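Long-range contact in putative methyltransferase (Emericella variicolor, PDB 7DMB), which probably transfers methyl groups as a trans-acting, S-adenosylmethionine-dependent enzyme of calbistrin biosynthesis: residues A[58-69]-A[138-147]. Numbering follows the deposited sequence.
Sequences EQEMIARMWVLC and YLWPVIEGPW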
loop_
_atom_site.group_PDB
_atom_site.type_symbol
_atom_site.label_atom_id
_atom_site.label_comp_id
_atom_site.label_asym_id
_atom_site.label_seq_id
_atom_site.Cartn_x
_atom_site.Cartn_y
_atom_site.Cartn_z
ATOM N N GLU A 58 -15.807 1.707 -8.437
ATOM C CA GLU A 58 -15.532 1.063 -7.155
ATOM C C GLU A 58 -14.939 2.046 -6.153
ATOM O O GLU A 58 -15.212 1.933 -4.954
ATOM C CB GLU A 58 -14.605 -0.143 -7.341
ATOM C CG GLU A 58 -13.199 0.166 -7.843
ATOM C CD GLU A 58 -12.496 -1.096 -8.362
ATOM O OE1 GLU A 58 -12.798 -1.512 -9.487
ATOM O OE2 GLU A 58 -11.656 -1.675 -7.642
ATOM N N GLN A 59 -14.145 3.019 -6.630
ATOM C CA GLN A 59 -13.581 4.056 -5.761
ATOM C C GLN A 59 -14.665 4.941 -5.159
ATOM O O GLN A 59 -14.540 5.393 -4.014
ATOM C CB GLN A 59 -12.597 4.934 -6.539
ATOM C CG GLN A 59 -11.233 4.312 -6.828
ATOM C CD GLN A 59 -10.239 5.348 -7.319
ATOM O OE1 GLN A 59 -10.126 6.416 -6.744
ATOM N NE2 GLN A 59 -9.511 5.030 -8.379
ATOM N N GLU A 60 -15.699 5.254 -5.934
ATOM C CA GLU A 60 -16.827 6.024 -5.412
ATOM C C GLU A 60 -17.730 5.178 -4.532
ATOM O O GLU A 60 -18.348 5.705 -3.600
ATOM C CB GLU A 60 -17.632 6.630 -6.559
ATOM C CG GLU A 60 -16.889 7.733 -7.284
ATOM C CD GLU A 60 -17.337 7.906 -8.714
ATOM O OE1 GLU A 60 -18.409 7.376 -9.072
ATOM O OE2 GLU A 60 -16.607 8.572 -9.480
ATOM N N MET A 61 -17.825 3.874 -4.810
ATOM C CA MET A 61 -18.509 2.982 -3.882
ATOM C C MET A 61 -17.788 2.952 -2.539
ATOM O O MET A 61 -18.425 3.005 -1.480
ATOM C CB MET A 61 -18.593 1.581 -4.479
ATOM C CG MET A 61 -19.560 0.657 -3.774
ATOM S SD MET A 61 -19.192 -1.074 -4.099
ATOM C CE MET A 61 -19.446 -1.111 -5.870
ATOM N N ILE A 62 -16.448 2.877 -2.579
ATOM C CA ILE A 62 -15.631 2.875 -1.365
ATOM C C ILE A 62 -15.806 4.187 -0.611
ATOM O O ILE A 62 -16.062 4.207 0.598
ATOM C CB ILE A 62 -14.152 2.633 -1.723
ATOM C CG1 ILE A 62 -13.913 1.167 -2.072
ATOM C CG2 ILE A 62 -13.218 3.079 -0.590
ATOM C CD1 ILE A 62 -12.571 0.924 -2.679
ATOM N N ALA A 63 -15.642 5.304 -1.316
ATOM C CA ALA A 63 -15.737 6.595 -0.661
ATOM C C ALA A 63 -17.093 6.747 0.006
ATOM O O ALA A 63 -17.186 7.149 1.173
ATOM C CB ALA A 63 -15.496 7.707 -1.682
ATOM N N ARG A 64 -18.156 6.400 -0.730
ATOM C CA ARG A 64 -19.512 6.440 -0.201
ATOM C C ARG A 64 -19.622 5.662 1.100
ATOM O O ARG A 64 -20.253 6.125 2.062
ATOM C CB ARG A 64 -20.484 5.872 -1.238
ATOM C CG ARG A 64 -21.922 5.775 -0.755
ATOM C CD ARG A 64 -22.806 5.087 -1.790
ATOM N NE ARG A 64 -24.192 4.993 -1.351
ATOM C CZ ARG A 64 -25.076 5.984 -1.442
ATOM N NH1 ARG A 64 -24.724 7.157 -1.954
ATOM N NH2 ARG A 64 -26.319 5.800 -1.016
ATOM N N MET A 65 -18.983 4.490 1.155
ATOM C CA MET A 65 -19.120 3.625 2.317
ATOM C C MET A 65 -18.384 4.187 3.521
ATOM O O MET A 65 -18.942 4.239 4.625
ATOM C CB MET A 65 -18.601 2.226 2.018
ATOM C CG MET A 65 -18.700 1.333 3.237
ATOM S SD MET A 65 -20.420 0.854 3.529
ATOM C CE MET A 65 -20.303 -0.092 5.037
ATOM N N TRP A 66 -17.108 4.569 3.346
ATOM C CA TRP A 66 -16.381 5.054 4.514
ATOM C C TRP A 66 -16.919 6.399 4.966
ATOM O O TRP A 66 -16.846 6.708 6.154
ATOM C CB TRP A 66 -14.860 5.084 4.273
ATOM C CG TRP A 66 -14.276 6.308 3.588
ATOM C CD1 TRP A 66 -13.819 6.378 2.293
ATOM C CD2 TRP A 66 -14.038 7.603 4.163
ATOM N NE1 TRP A 66 -13.335 7.635 2.028
ATOM C CE2 TRP A 66 -13.461 8.409 3.156
ATOM C CE3 TRP A 66 -14.267 8.166 5.426
ATOM C CZ2 TRP A 66 -13.113 9.744 3.373
ATOM C CZ3 TRP A 66 -13.920 9.508 5.635
ATOM C CH2 TRP A 66 -13.351 10.273 4.616
ATOM N N VAL A 67 -17.503 7.189 4.059
ATOM C CA VAL A 67 -18.160 8.425 4.490
ATOM C C VAL A 67 -19.384 8.107 5.351
ATOM O O VAL A 67 -19.639 8.766 6.368
ATOM C CB VAL A 67 -18.540 9.299 3.276
ATOM C CG1 VAL A 67 -19.544 10.397 3.694
ATOM C CG2 VAL A 67 -17.293 9.923 2.635
ATOM N N LEU A 68 -20.167 7.106 4.950
ATOM C CA LEU A 68 -21.322 6.698 5.747
ATOM C C LEU A 68 -20.902 6.220 7.137
ATOM O O LEU A 68 -21.473 6.648 8.150
ATOM C CB LEU A 68 -22.099 5.606 5.011
ATOM C CG LEU A 68 -23.008 6.027 3.856
ATOM C CD1 LEU A 68 -23.271 4.816 2.926
ATOM C CD2 LEU A 68 -24.329 6.577 4.397
ATOM N N CYS A 69 -19.927 5.303 7.207
ATOM C CA CYS A 69 -19.411 4.886 8.513
ATOM C C CYS A 69 -18.884 6.067 9.324
ATOM O O CYS A 69 -19.087 6.115 10.543
ATOM C CB CYS A 69 -18.291 3.841 8.373
ATOM S SG CYS A 69 -18.618 2.452 7.211
ATOM N N TYR A 138 -14.469 -9.364 -5.056
ATOM C CA TYR A 138 -13.176 -8.800 -4.677
ATOM C C TYR A 138 -13.303 -7.508 -3.867
ATOM O O TYR A 138 -12.347 -7.137 -3.178
ATOM C CB TYR A 138 -12.321 -8.543 -5.928
ATOM C CG TYR A 138 -12.763 -7.372 -6.796
ATOM C CD1 TYR A 138 -12.047 -6.173 -6.813
ATOM C CD2 TYR A 138 -13.884 -7.469 -7.618
ATOM C CE1 TYR A 138 -12.443 -5.099 -7.618
ATOM C CE2 TYR A 138 -14.289 -6.400 -8.422
ATOM C CZ TYR A 138 -13.568 -5.222 -8.418
ATOM O OH TYR A 138 -13.985 -4.160 -9.209
ATOM N N LEU A 139 -14.452 -6.818 -3.932
ATOM C CA LEU A 139 -14.679 -5.568 -3.210
ATOM C C LEU A 139 -15.120 -5.778 -1.768
ATOM O O LEU A 139 -15.225 -4.800 -1.025
ATOM C CB LEU A 139 -15.747 -4.730 -3.920
ATOM C CG LEU A 139 -15.375 -4.079 -5.250
ATOM C CD1 LEU A 139 -16.511 -3.190 -5.764
ATOM C CD2 LEU A 139 -14.098 -3.265 -5.097
ATOM N N TRP A 140 -15.399 -7.015 -1.370
ATOM C CA TRP A 140 -15.795 -7.304 0.006
ATOM C C TRP A 140 -14.909 -6.641 1.055
ATOM O O TRP A 140 -15.456 -5.995 1.963
ATOM C CB TRP A 140 -15.825 -8.827 0.207
ATOM C CG TRP A 140 -16.005 -9.178 1.627
ATOM C CD1 TRP A 140 -17.151 -9.043 2.362
ATOM C CD2 TRP A 140 -15.003 -9.657 2.528
ATOM N NE1 TRP A 140 -16.927 -9.441 3.659
ATOM C CE2 TRP A 140 -15.616 -9.819 3.786
ATOM C CE3 TRP A 140 -13.653 -9.994 2.386
ATOM C CZ2 TRP A 140 -14.927 -10.295 4.893
ATOM C CZ3 TRP A 140 -12.970 -10.470 3.487
ATOM C CH2 TRP A 140 -13.602 -10.608 4.725
ATOM N N PRO A 141 -13.570 -6.753 1.008
ATOM C CA PRO A 141 -12.754 -6.188 2.093
ATOM C C PRO A 141 -12.766 -4.675 2.157
ATOM O O PRO A 141 -12.639 -4.120 3.257
ATOM C CB PRO A 141 -11.339 -6.699 1.778
ATOM C CG PRO A 141 -11.345 -6.889 0.293
ATOM C CD PRO A 141 -12.729 -7.414 -0.012
ATOM N N VAL A 142 -12.854 -3.983 1.020
ATOM C CA VAL A 142 -12.821 -2.527 1.085
ATOM C C VAL A 142 -14.148 -1.928 1.537
ATOM O O VAL A 142 -14.182 -0.746 1.881
ATOM C CB VAL A 142 -12.376 -1.928 -0.266
ATOM C CG1 VAL A 142 -10.945 -2.330 -0.553
ATOM C CG2 VAL A 142 -13.279 -2.376 -1.403
ATOM N N ILE A 143 -15.233 -2.701 1.559
ATOM C CA ILE A 143 -16.507 -2.243 2.104
ATOM C C ILE A 143 -16.696 -2.709 3.540
ATOM O O ILE A 143 -17.165 -1.949 4.392
ATOM C CB ILE A 143 -17.664 -2.724 1.208
ATOM C CG1 ILE A 143 -17.531 -2.116 -0.190
ATOM C CG2 ILE A 143 -19.034 -2.382 1.829
ATOM C CD1 ILE A 143 -17.436 -0.607 -0.192
ATOM N N GLU A 144 -16.311 -3.959 3.808
ATOM C CA GLU A 144 -16.434 -4.541 5.137
ATOM C C GLU A 144 -15.465 -3.913 6.111
ATOM O O GLU A 144 -15.769 -3.819 7.306
ATOM C CB GLU A 144 -16.184 -6.059 5.077
ATOM C CG GLU A 144 -16.531 -6.786 6.355
ATOM C CD GLU A 144 -18.035 -6.885 6.561
ATOM O OE1 GLU A 144 -18.794 -6.404 5.694
ATOM O OE2 GLU A 144 -18.456 -7.457 7.579
ATOM N N GLY A 145 -14.287 -3.514 5.624
ATOM C CA GLY A 145 -13.265 -2.914 6.449
ATOM C C GLY A 145 -13.765 -1.682 7.178
ATOM O O GLY A 145 -13.745 -1.608 8.410
ATOM N N PRO A 146 -14.210 -0.678 6.427
ATOM C CA PRO A 146 -14.740 0.528 7.099
ATOM C C PRO A 146 -15.923 0.229 8.019
ATOM O O PRO A 146 -16.013 0.805 9.113
ATOM C CB PRO A 146 -15.123 1.455 5.930
ATOM C CG PRO A 146 -15.081 0.591 4.696
ATOM C CD PRO A 146 -14.126 -0.528 4.965
ATOM N N TRP A 147 -16.805 -0.691 7.625
ATOM C CA TRP A 147 -17.902 -1.090 8.502
ATOM C C TRP A 147 -17.373 -1.563 9.853
ATOM O O TRP A 147 -17.869 -1.150 10.915
ATOM C CB TRP A 147 -18.751 -2.186 7.849
ATOM C CG TRP A 147 -19.547 -2.909 8.886
ATOM C CD1 TRP A 147 -19.197 -4.057 9.553
ATOM C CD2 TRP A 147 -20.787 -2.483 9.444
ATOM N NE1 TRP A 147 -20.162 -4.370 10.475
ATOM C CE2 TRP A 147 -21.150 -3.424 10.424
ATOM C CE3 TRP A 147 -21.634 -1.396 9.203
ATOM C CZ2 TRP A 147 -22.335 -3.321 11.154
ATOM C CZ3 TRP A 147 -22.813 -1.290 9.937
ATOM C CH2 TRP A 147 -23.151 -2.246 10.895
#
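Two nearly parallel helices of the N-terminal helical region, 56-79 and 140-157, pack along their length, with Ile-143 and Met-65 crossing obliquely near the middle, their segment axes 12° apart and 8.9 Å at closest. Ile-143 CD1 lies 3.8 Å from Met-65 CB, near the carbonyl of Met-61. Met-65, its CG anti to the backbone N (chi1 178°), then bends at chi2 (74°), which carries SD along Ile-143 CG2 and sets CE 3.8 Å from Trp-147 CB. Met-65 CG meets Pro-146 CG, the two side chains crossing at about a right angle. The kink at Pro-146, whose N lacks a bond to the preceding turn, falls where the backbones come nearest, at Trp-66 and Pro-146, and Cys-69 SG sits 3.6 Å from Pro-146 C. Such a pairing illustrates how a largely helical region attached to a Rossmann-type methyltransferase sheet can be knitted by apolar side chains: Ile-62 CD1 reaches Val-142 CG2 at 3.6 Å, Met-61 CE touches Leu-139 CD1 at 3.6 Å, and Trp-179 of helix 172-181 packs on both Ile-62 and Val-142. The one hydrogen bond across the pair lies near the N-terminal end of both segments, where Tyr-138 OH donates to Glu-58 OE1 (2.9 Å) from above the carboxylate plane. The other oxygen, OE2, accepts from Trp-179 NE1 and forms a salt bridge with Arg-53, so both carboxylate oxygens are gripped and the group's rotation is restrained.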